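Local coordinates for protein polyhedrin (PDB 5A99) that builds, as a crystalline lattice of trimers, the polyhedra (occlusion bodies) of an insect cypovirus, which probably encase and protect its virus particles, at residues 46-51 / 230-235; 66-71 / 219-224; 134-139 / 145-150. One frame throughout, in Å; residues are numbered along the deposited sequence.

Contact 1. Residues 46-51 / 230-235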
loop_
_atom_site.group_PDB
_atom_site.type_symbol
_atom_site.label_atom_id
_atom_site.label_comp_id
_atom_site.label_asym_id
_atom_site.label_seq_id
_atom_site.Cartn_x
_atom_site.Cartn_y
_atom_site.Cartn_z
ATOM N N LEU A 46 -6.564 14.945 -18.454
ATOM C CA LEU A 46 -5.408 14.327 -17.822
ATOM C C LEU A 46 -5.779 13.728 -16.485
ATOM O O LEU A 46 -6.506 14.336 -15.690
ATOM C CB LEU A 46 -4.291 15.349 -17.569
ATOM C CG LEU A 46 -3.330 15.695 -18.700
ATOM C CD1 LEU A 46 -4.085 16.378 -19.848
ATOM C CD2 LEU A 46 -2.212 16.584 -18.172
ATOM N N GLN A 47 -5.241 12.543 -16.232
ATOM C CA GLN A 47 -5.198 12.007 -14.890
ATOM C C GLN A 47 -3.744 12.050 -14.409
ATOM O O GLN A 47 -2.852 11.477 -15.034
ATOM C CB GLN A 47 -5.737 10.582 -14.843
ATOM C CG GLN A 47 -5.690 9.991 -13.451
ATOM C CD GLN A 47 -6.491 8.715 -13.318
ATOM O OE1 GLN A 47 -7.256 8.553 -12.369
ATOM N NE2 GLN A 47 -6.309 7.798 -14.258
ATOM N N ILE A 48 -3.527 12.750 -13.301
ATOM C CA ILE A 48 -2.208 12.914 -12.709
ATOM C C ILE A 48 -2.103 12.088 -11.441
ATOM O O ILE A 48 -2.960 12.147 -10.564
ATOM C CB ILE A 48 -1.919 14.409 -12.388
ATOM C CG1 ILE A 48 -2.078 15.254 -13.650
ATOM C CG2 ILE A 48 -0.518 14.590 -11.797
ATOM C CD1 ILE A 48 -1.728 16.726 -13.472
ATOM N N ILE A 49 -1.052 11.286 -11.370
ATOM C CA ILE A 49 -0.733 10.532 -10.164
ATOM C C ILE A 49 0.634 11.020 -9.711
ATOM O O ILE A 49 1.605 10.928 -10.461
ATOM C CB ILE A 49 -0.702 9.020 -10.439
ATOM C CG1 ILE A 49 -2.080 8.532 -10.897
ATOM C CG2 ILE A 49 -0.296 8.243 -9.199
ATOM C CD1 ILE A 49 -2.095 7.102 -11.325
ATOM N N ARG A 50 0.697 11.589 -8.512
ATOM C CA ARG A 50 1.968 11.999 -7.939
ATOM C C ARG A 50 2.340 11.150 -6.743
ATOM O O ARG A 50 1.583 11.036 -5.767
ATOM C CB ARG A 50 1.972 13.457 -7.500
ATOM C CG ARG A 50 3.335 13.897 -6.969
ATOM C CD ARG A 50 3.353 15.342 -6.520
ATOM N NE ARG A 50 2.804 15.552 -5.180
ATOM C CZ ARG A 50 1.843 16.426 -4.886
ATOM N NH1 ARG A 50 1.283 17.148 -5.851
ATOM N NH2 ARG A 50 1.438 16.578 -3.620
ATOM N N ALA A 51 3.534 10.589 -6.823
ATOM C CA ALA A 51 4.162 9.934 -5.686
ATOM C C ALA A 51 5.275 10.842 -5.186
ATOM O O ALA A 51 5.920 11.547 -5.971
ATOM C CB ALA A 51 4.724 8.612 -6.096
ATOM N N ALA A 230 -1.959 25.502 -15.819
ATOM C CA ALA A 230 -2.440 26.650 -15.065
ATOM C C ALA A 230 -2.672 26.382 -13.579
ATOM O O ALA A 230 -2.326 27.208 -12.729
ATOM C CB ALA A 230 -3.705 27.179 -15.693
ATOM N N ASN A 231 -3.259 25.238 -13.259
ATOM C CA ASN A 231 -3.767 25.016 -11.911
ATOM C C ASN A 231 -2.937 24.056 -11.066
ATOM O O ASN A 231 -3.234 23.847 -9.893
ATOM C CB ASN A 231 -5.204 24.507 -11.998
ATOM C CG ASN A 231 -6.163 25.557 -12.525
ATOM O OD1 ASN A 231 -5.776 26.699 -12.814
ATOM N ND2 ASN A 231 -7.411 25.172 -12.685
ATOM N N TYR A 232 -1.893 23.492 -11.656
ATOM C CA TYR A 232 -1.113 22.464 -10.980
ATOM C C TYR A 232 0.385 22.652 -11.186
ATOM O O TYR A 232 1.115 22.962 -10.250
ATOM C CB TYR A 232 -1.549 21.085 -11.475
ATOM C CG TYR A 232 -0.896 19.945 -10.748
ATOM C CD1 TYR A 232 -1.449 19.428 -9.579
ATOM C CD2 TYR A 232 0.282 19.387 -11.224
ATOM C CE1 TYR A 232 -0.842 18.380 -8.909
ATOM C CE2 TYR A 232 0.893 18.330 -10.565
ATOM C CZ TYR A 232 0.344 17.838 -9.403
ATOM O OH TYR A 232 0.980 16.781 -8.750
ATOM N N TRP A 233 0.848 22.470 -12.412
ATOM C CA TRP A 233 2.285 22.437 -12.663
ATOM C C TRP A 233 2.965 23.742 -12.249
ATOM O O TRP A 233 3.864 23.732 -11.411
ATOM C CB TRP A 233 2.557 22.102 -14.128
ATOM C CG TRP A 233 1.974 20.776 -14.518
ATOM C CD1 TRP A 233 0.887 20.567 -15.305
ATOM C CD2 TRP A 233 2.445 19.477 -14.131
ATOM N NE1 TRP A 233 0.651 19.225 -15.446
ATOM C CE2 TRP A 233 1.594 18.531 -14.730
ATOM C CE3 TRP A 233 3.502 19.023 -13.336
ATOM C CZ2 TRP A 233 1.755 17.158 -14.550
ATOM C CZ3 TRP A 233 3.664 17.655 -13.161
ATOM C CH2 TRP A 233 2.799 16.742 -13.765
ATOM N N THR A 234 2.529 24.861 -12.821
ATOM C CA THR A 234 3.118 26.152 -12.488
ATOM C C THR A 234 2.834 26.529 -11.029
ATOM O O THR A 234 3.713 27.005 -10.321
ATOM C CB THR A 234 2.632 27.258 -13.441
ATOM O OG1 THR A 234 1.201 27.352 -13.398
ATOM C CG2 THR A 234 3.072 26.956 -14.852
ATOM N N ARG A 235 1.621 26.253 -10.579
ATOM C CA ARG A 235 1.191 26.587 -9.222
ATOM C C ARG A 235 2.051 25.955 -8.131
ATOM O O ARG A 235 2.394 26.611 -7.139
ATOM C CB ARG A 235 -0.261 26.152 -9.042
ATOM C CG ARG A 235 -0.697 25.973 -7.592
ATOM C CD ARG A 235 -2.203 25.757 -7.501
ATOM N NE ARG A 235 -2.902 26.917 -8.040
ATOM C CZ ARG A 235 -3.079 28.039 -7.362
ATOM N NH1 ARG A 235 -2.623 28.125 -6.122
ATOM N NH2 ARG A 235 -3.709 29.064 -7.919
#

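Contact 2. Residues 66-71 / 219-224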
loop_
_atom_site.group_PDB
_atom_site.type_symbol
_atom_site.label_atom_id
_atom_site.label_comp_id
_atom_site.label_asym_id
_atom_site.label_seq_id
_atom_site.Cartn_x
_atom_site.Cartn_y
_atom_site.Cartn_z
ATOM N N LEU A 66 -5.254 2.913 -13.272
ATOM C CA LEU A 66 -4.744 3.802 -14.321
ATOM C C LEU A 66 -5.849 4.324 -15.247
ATOM O O LEU A 66 -5.762 5.427 -15.779
ATOM C CB LEU A 66 -3.682 3.080 -15.160
ATOM C CG LEU A 66 -2.418 2.615 -14.417
ATOM C CD1 LEU A 66 -1.583 1.669 -15.278
ATOM C CD2 LEU A 66 -1.610 3.804 -13.978
ATOM N N VAL A 67 -6.885 3.529 -15.450
ATOM C CA VAL A 67 -7.987 3.950 -16.301
ATOM C C VAL A 67 -8.745 5.086 -15.612
ATOM O O VAL A 67 -8.543 5.347 -14.424
ATOM C CB VAL A 67 -8.950 2.790 -16.579
ATOM C CG1 VAL A 67 -8.241 1.685 -17.329
ATOM C CG2 VAL A 67 -9.553 2.262 -15.279
ATOM N N LEU A 68 -9.597 5.773 -16.357
ATOM C CA LEU A 68 -10.556 6.696 -15.757
ATOM C C LEU A 68 -11.918 6.505 -16.427
ATOM O O LEU A 68 -12.039 6.631 -17.638
ATOM C CB LEU A 68 -10.078 8.147 -15.895
ATOM C CG LEU A 68 -10.784 9.182 -15.008
ATOM C CD1 LEU A 68 -9.951 10.473 -14.926
ATOM C CD2 LEU A 68 -12.189 9.484 -15.514
ATOM N N PRO A 69 -12.969 6.277 -15.636
ATOM C CA PRO A 69 -12.996 6.428 -14.181
ATOM C C PRO A 69 -12.390 5.252 -13.424
ATOM O O PRO A 69 -12.257 4.129 -13.943
ATOM C CB PRO A 69 -14.495 6.527 -13.879
ATOM C CG PRO A 69 -15.130 5.696 -14.943
ATOM C CD PRO A 69 -14.288 5.891 -16.175
ATOM N N ASN A 70 -12.023 5.527 -12.174
ATOM C CA ASN A 70 -11.580 4.492 -11.257
ATOM C C ASN A 70 -12.069 4.816 -9.848
ATOM O O ASN A 70 -12.718 5.842 -9.632
ATOM C CB ASN A 70 -10.049 4.336 -11.295
ATOM C CG ASN A 70 -9.320 5.596 -10.887
ATOM O OD1 ASN A 70 -9.213 5.915 -9.696
ATOM N ND2 ASN A 70 -8.781 6.307 -11.871
ATOM N N TYR A 71 -11.762 3.949 -8.888
ATOM C CA TYR A 71 -12.307 4.112 -7.541
ATOM C C TYR A 71 -11.686 5.312 -6.777
ATOM O O TYR A 71 -12.256 5.788 -5.798
ATOM C CB TYR A 71 -12.240 2.792 -6.747
ATOM C CG TYR A 71 -10.849 2.236 -6.514
ATOM C CD1 TYR A 71 -10.231 1.421 -7.457
ATOM C CD2 TYR A 71 -10.158 2.519 -5.344
ATOM C CE1 TYR A 71 -8.970 0.925 -7.247
ATOM C CE2 TYR A 71 -8.895 2.023 -5.123
ATOM C CZ TYR A 71 -8.302 1.218 -6.071
ATOM O OH TYR A 71 -7.031 0.715 -5.843
ATOM N N TYR A 219 -3.990 11.765 -6.508
ATOM C CA TYR A 219 -4.702 11.591 -7.774
ATOM C C TYR A 219 -5.433 12.877 -8.129
ATOM O O TYR A 219 -6.128 13.447 -7.290
ATOM C CB TYR A 219 -5.729 10.462 -7.646
ATOM C CG TYR A 219 -5.241 9.067 -7.996
ATOM C CD1 TYR A 219 -4.375 8.378 -7.160
ATOM C CD2 TYR A 219 -5.687 8.427 -9.146
ATOM C CE1 TYR A 219 -3.941 7.089 -7.473
ATOM C CE2 TYR A 219 -5.260 7.144 -9.471
ATOM C CZ TYR A 219 -4.389 6.477 -8.632
ATOM O OH TYR A 219 -3.971 5.200 -8.962
ATOM N N ALA A 220 -5.299 13.324 -9.370
ATOM C CA ALA A 220 -5.966 14.544 -9.837
ATOM C C ALA A 220 -6.481 14.362 -11.253
ATOM O O ALA A 220 -5.871 13.660 -12.053
ATOM C CB ALA A 220 -5.023 15.737 -9.786
ATOM N N HIS A 221 -7.594 15.026 -11.553
ATOM C CA HIS A 221 -8.218 14.983 -12.869
ATOM C C HIS A 221 -8.380 16.411 -13.400
ATOM O O HIS A 221 -9.004 17.260 -12.753
ATOM C CB HIS A 221 -9.573 14.270 -12.760
ATOM C CG HIS A 221 -10.232 13.995 -14.079
ATOM N ND1 HIS A 221 -9.571 14.083 -15.281
ATOM C CD2 HIS A 221 -11.502 13.622 -14.371
ATOM C CE1 HIS A 221 -10.407 13.788 -16.263
ATOM N NE2 HIS A 221 -11.583 13.503 -15.737
ATOM N N TYR A 222 -7.793 16.677 -14.565
ATOM C CA TYR A 222 -7.838 18.012 -15.172
ATOM C C TYR A 222 -8.493 17.984 -16.555
ATOM O O TYR A 222 -8.290 17.049 -17.342
ATOM C CB TYR A 222 -6.431 18.638 -15.246
ATOM C CG TYR A 222 -5.986 19.202 -13.917
ATOM C CD1 TYR A 222 -6.453 20.442 -13.476
ATOM C CD2 TYR A 222 -5.146 18.479 -13.075
ATOM C CE1 TYR A 222 -6.079 20.956 -12.243
ATOM C CE2 TYR A 222 -4.761 18.991 -11.828
ATOM C CZ TYR A 222 -5.232 20.230 -11.425
ATOM O OH TYR A 222 -4.862 20.758 -10.203
ATOM N N ASP A 223 -9.285 19.023 -16.825
ATOM C CA ASP A 223 -10.023 19.186 -18.085
ATOM C C ASP A 223 -9.167 18.847 -19.319
ATOM O O ASP A 223 -9.580 18.061 -20.189
ATOM C CB ASP A 223 -10.529 20.632 -18.198
ATOM C CG ASP A 223 -11.607 20.972 -17.181
ATOM O OD1 ASP A 223 -11.878 20.156 -16.273
ATOM O OD2 ASP A 223 -12.185 22.078 -17.293
ATOM N N ASP A 224 -7.996 19.477 -19.400
ATOM C CA ASP A 224 -6.983 19.147 -20.403
ATOM C C ASP A 224 -5.631 19.637 -19.915
ATOM O O ASP A 224 -5.507 20.105 -18.784
ATOM C CB ASP A 224 -7.314 19.722 -21.787
ATOM C CG ASP A 224 -7.157 21.246 -21.868
ATOM O OD1 ASP A 224 -6.582 21.882 -20.953
ATOM O OD2 ASP A 224 -7.612 21.816 -22.885
#

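Contact 3. Residues 134-139 / 145-150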
loop_
_atom_site.group_PDB
_atom_site.type_symbol
_atom_site.label_atom_id
_atom_site.label_comp_id
_atom_site.label_asym_id
_atom_site.label_seq_id
_atom_site.Cartn_x
_atom_site.Cartn_y
_atom_site.Cartn_z
ATOM N N ILE A 134 2.903 -9.914 -16.075
ATOM C CA ILE A 134 4.086 -10.769 -16.036
ATOM C C ILE A 134 5.244 -10.032 -16.684
ATOM O O ILE A 134 5.154 -9.565 -17.829
ATOM C CB ILE A 134 3.848 -12.127 -16.724
ATOM C CG1 ILE A 134 2.697 -12.863 -16.014
ATOM C CG2 ILE A 134 5.131 -12.977 -16.724
ATOM C CD1 ILE A 134 2.165 -14.048 -16.796
ATOM N N SER A 135 6.334 -9.938 -15.931
ATOM C CA SER A 135 7.412 -9.035 -16.271
ATOM C C SER A 135 8.299 -9.625 -17.345
ATOM O O SER A 135 8.856 -10.720 -17.198
ATOM C CB SER A 135 8.219 -8.672 -15.026
ATOM O OG SER A 135 7.410 -7.999 -14.080
ATOM N N SER A 136 8.395 -8.884 -18.442
ATOM C CA SER A 136 9.254 -9.227 -19.566
ATOM C C SER A 136 9.009 -10.638 -20.102
ATOM O O SER A 136 9.918 -11.261 -20.639
ATOM C CB SER A 136 10.729 -9.066 -19.176
ATOM O OG SER A 136 11.592 -9.314 -20.282
ATOM N N SER A 137 7.778 -11.126 -19.976
ATOM C CA SER A 137 7.441 -12.483 -20.411
ATOM C C SER A 137 5.933 -12.679 -20.451
ATOM O O SER A 137 5.175 -11.893 -19.873
ATOM C CB SER A 137 8.065 -13.515 -19.458
ATOM O OG SER A 137 7.795 -14.847 -19.872
ATOM N N SER A 138 5.508 -13.731 -21.143
ATOM C CA SER A 138 4.146 -14.235 -21.011
ATOM C C SER A 138 4.072 -15.326 -19.928
ATOM O O SER A 138 2.984 -15.779 -19.578
ATOM C CB SER A 138 3.656 -14.803 -22.341
ATOM O OG SER A 138 3.722 -13.818 -23.362
ATOM N N PHE A 139 5.225 -15.719 -19.387
ATOM C CA PHE A 139 5.306 -16.878 -18.491
ATOM C C PHE A 139 5.930 -16.593 -17.122
ATOM O O PHE A 139 6.961 -15.923 -17.014
ATOM C CB PHE A 139 6.090 -18.000 -19.184
ATOM C CG PHE A 139 5.504 -18.410 -20.514
ATOM C CD1 PHE A 139 4.312 -19.119 -20.573
ATOM C CD2 PHE A 139 6.146 -18.085 -21.708
ATOM C CE1 PHE A 139 3.763 -19.495 -21.806
ATOM C CE2 PHE A 139 5.598 -18.469 -22.947
ATOM C CZ PHE A 139 4.415 -19.164 -22.985
ATOM N N SER A 145 12.884 -9.621 -13.685
ATOM C CA SER A 145 12.611 -8.358 -12.998
ATOM C C SER A 145 13.604 -7.248 -13.353
ATOM O O SER A 145 13.391 -6.085 -13.017
ATOM C CB SER A 145 12.653 -8.577 -11.495
ATOM O OG SER A 145 13.952 -8.962 -11.096
ATOM N N GLU A 146 14.696 -7.620 -14.012
ATOM C CA GLU A 146 15.740 -6.672 -14.369
ATOM C C GLU A 146 15.990 -6.659 -15.880
ATOM O O GLU A 146 16.564 -7.601 -16.438
ATOM C CB GLU A 146 17.043 -7.012 -13.647
ATOM C CG GLU A 146 16.977 -6.941 -12.125
ATOM C CD GLU A 146 16.849 -5.518 -11.598
ATOM O OE1 GLU A 146 16.852 -4.556 -12.411
ATOM O OE2 GLU A 146 16.745 -5.365 -10.360
ATOM N N ARG A 147 15.545 -5.588 -16.531
ATOM C CA ARG A 147 15.807 -5.372 -17.950
ATOM C C ARG A 147 16.321 -3.949 -18.162
ATOM O O ARG A 147 15.688 -2.980 -17.727
ATOM C CB ARG A 147 14.544 -5.601 -18.793
ATOM C CG ARG A 147 13.988 -7.032 -18.806
ATOM C CD ARG A 147 14.984 -8.022 -19.373
ATOM N NE ARG A 147 14.347 -9.279 -19.753
ATOM C CZ ARG A 147 14.997 -10.416 -19.975
ATOM N NH1 ARG A 147 16.321 -10.489 -19.841
ATOM N NH2 ARG A 147 14.316 -11.489 -20.340
ATOM N N ALA A 148 17.466 -3.835 -18.834
ATOM C CA ALA A 148 18.120 -2.552 -19.078
ATOM C C ALA A 148 17.164 -1.535 -19.709
ATOM O O ALA A 148 17.260 -0.343 -19.445
ATOM C CB ALA A 148 19.351 -2.750 -19.967
ATOM N N GLU A 149 16.240 -2.022 -20.525
ATOM C CA GLU A 149 15.305 -1.164 -21.242
ATOM C C GLU A 149 14.484 -0.323 -20.278
ATOM O O GLU A 149 14.077 0.796 -20.593
ATOM C CB GLU A 149 14.370 -2.015 -22.107
ATOM C CG GLU A 149 15.006 -2.518 -23.387
ATOM C CD GLU A 149 15.665 -3.883 -23.244
ATOM O OE1 GLU A 149 15.845 -4.378 -22.101
ATOM O OE2 GLU A 149 16.012 -4.453 -24.294
ATOM N N ASN A 150 14.224 -0.880 -19.102
ATOM C CA ASN A 150 13.395 -0.206 -18.120
ATOM C C ASN A 150 14.154 0.798 -17.255
ATOM O O ASN A 150 13.543 1.529 -16.479
ATOM C CB ASN A 150 12.695 -1.234 -17.235
ATOM C CG ASN A 150 11.777 -2.150 -18.025
ATOM O OD1 ASN A 150 11.023 -1.706 -18.889
ATOM N ND2 ASN A 150 11.834 -3.433 -17.727
HETATM O O HOH W 1 11.938 -12.286 -19.476
#

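Contact 1. Residues 46-51 / 230-235
Arg50 and Ile48, on strand 46-53, meet Tyr232 and Trp233 of the helix 225-236, which lies against one side of the six-stranded antiparallel sheet. The Arg50 side chain is the one to follow outward. Its CB already sits 3.7 Å from Tyr232 OH, and CG runs past that oxygen slightly farther off. The chain is extended through chi1 and chi2, which puts CD 3.6 Å from Tyr232 OH; the kink at chi3 (81°) then turns the guanidinium beyond it. That kink swings NH1 to the phenol oxygen, guanidinium and ring planes 25° apart, and NH1 donates a 2.9 Å hydrogen bond to Tyr232 OH. The bond is bent, with an N-H...O angle of 145°, and the oxygen lies somewhat outside the guanidinium plane. NE turns instead to Gln52 OE1, and NH2 leaves the chain altogether to bond Asn132 O of the second subunit.

Two residues back, Ile48 supplies the apolar half. CD1 stands over one face of the Tyr232 ring, 4.3 Å from the centroid, in a CH-pi contact displaced toward the rim. The same methyl meets Trp233 at 3.7 Å from CZ2, so it sits in the angle between the two aromatics, touching both. The branch methyl CG2 lies nearer the phenol end, 4.0 Å from Tyr232 OH. Within the helix, Tyr232 CD2 in turn rests over the centre of the indole face.

Tyr232 OH also bonds His36 NE2 on the adjacent strand 33-40, which gives this buried oxygen a partner on each of two strands. With NH1, NE and NH2 each bonded to a different neutral oxygen, the buried Arg50 charge is probably stabilised by their dipoles, and the side chain links sheet, helix and second subunit.

Contact 2. Residues 66-71 / 219-224
Asn70 OD1 is gripped by two backbone amides, those of Arg72 and Ile73, and OD1 lies 4.1 Å from Tyr219 CE2 across the contact, obliquely to the ring. The bond to Arg72 N closes an Asx turn. The other end of the amide is just as busy: ND2 donates a fairly straight 2.7 Å hydrogen bond back to Val67 O, close to the amide plane, and bonds Gln47 OE1 as well. Asn70 reaches inward because CG sits between the backbone N and the carbonyl carbon (chi1 61°), and the peptide before Pro69 is cis, which probably helps to turn the chain here. Held at both ends, the amide is fixed in rotation, its plane turned 65° from that of the Tyr219 ring. The Tyr219 hydroxyl finds its partner in Gln65 O, just ahead of residues 66-71.

This is loop-on-sheet packing. Residues 66-71 follow strand 56-61 and pack across one face of the six-stranded antiparallel sheet at strand 218-222, one of its two edge strands within the chain. Close by, Tyr71 packs edge-to-face on Tyr71 of both the second and the third subunit, so the same loop reaches the centre of the trimer.

Leu68 makes the other half of the contact. Its CD1 lies almost exactly above the middle of the His221 imidazole, 3.4 Å from the ring centroid and only 3° off the normal, a very close CH-pi contact. NE2 of His221 is the nearest ring atom, at 3.5 Å from Leu68 CD1, but the remaining four are hardly farther. The twin methyl CD2 lies above the plane too, but past the rim, 4.1 Å from His221 NE2. The ring is steadied from its ND1, which bonds Leu46 O on the neighbouring strand.

Contact 3. Residues 134-139 / 145-150
Ser136 turns its OG away from the backbone N (chi1 -176°), and Arg147 bends at chi2 (-61°), so that hydroxyl and guanidinium meet across the base of a surface loop. Residues 134-137 form a type II beta turn, with Ser136 at its third position in a left-handed backbone conformation (phi 54°). Both segments belong to the long connection between strands 125-129 and 157-161.

Arg147 NE gives Ser136 OG a nearly linear hydrogen bond of 2.8 Å. The oxygen lies in the guanidinium plane, at its edge, so NE-H points straight at it; this bond should restrain rotation of the head group. Nearer its CB, the arginine chain runs alongside the serine, with CG 3.9 Å from Ser136 CB. A water may complete a second link: it accepts from Arg147 NH2 at 2.7 Å, but its approach to Ser136 O, at 2.5 Å, is suspiciously short, so the water bridge is tentative.

The contact is at the surface of the trimer, where Ser136 is exposed and Arg147, partly so, also meets a neighbouring molecule of the crystal. The same loop also belongs to the trimer interface: Glu146 OE2 makes a salt bridge to Lys207 NZ of the third subunit, and Ser135 OG bonds Tyr32 OH of that same subunit. Behind Arg147 the chain winds into a short 3-10 turn, and Arg147 O accepts from Asn150 N at 2.9 Å.

The last residue of the beta turn opens an ST turn: Ser137 OG, which also bonds Glu142 OE1, takes the backbone N-H of Phe139, with OG 2.8 Å from Phe139 N.

Overall arrangement
Contacts 1 and 2 are neighbours, their centres 11 Å apart, and they share the antiparallel pairing of strands 46-53 and 218-222, where Ile48 N lies 2.8 Å from Ala220 O. Gln47 joins them on the loop side, its OE1 2.8 Å from Asn70 ND2. The helix of contact 1 follows directly on the strand of contact 2. Contact 3 stands apart within the chain, its centre 29 Å from that of contact 1 and 27 Å from that of contact 2. The trimer narrows this separation: Arg50 of contact 1 packs on Ile134 of the second subunit, the first residue of contact 3 there, and all three contacts take part in subunit interfaces.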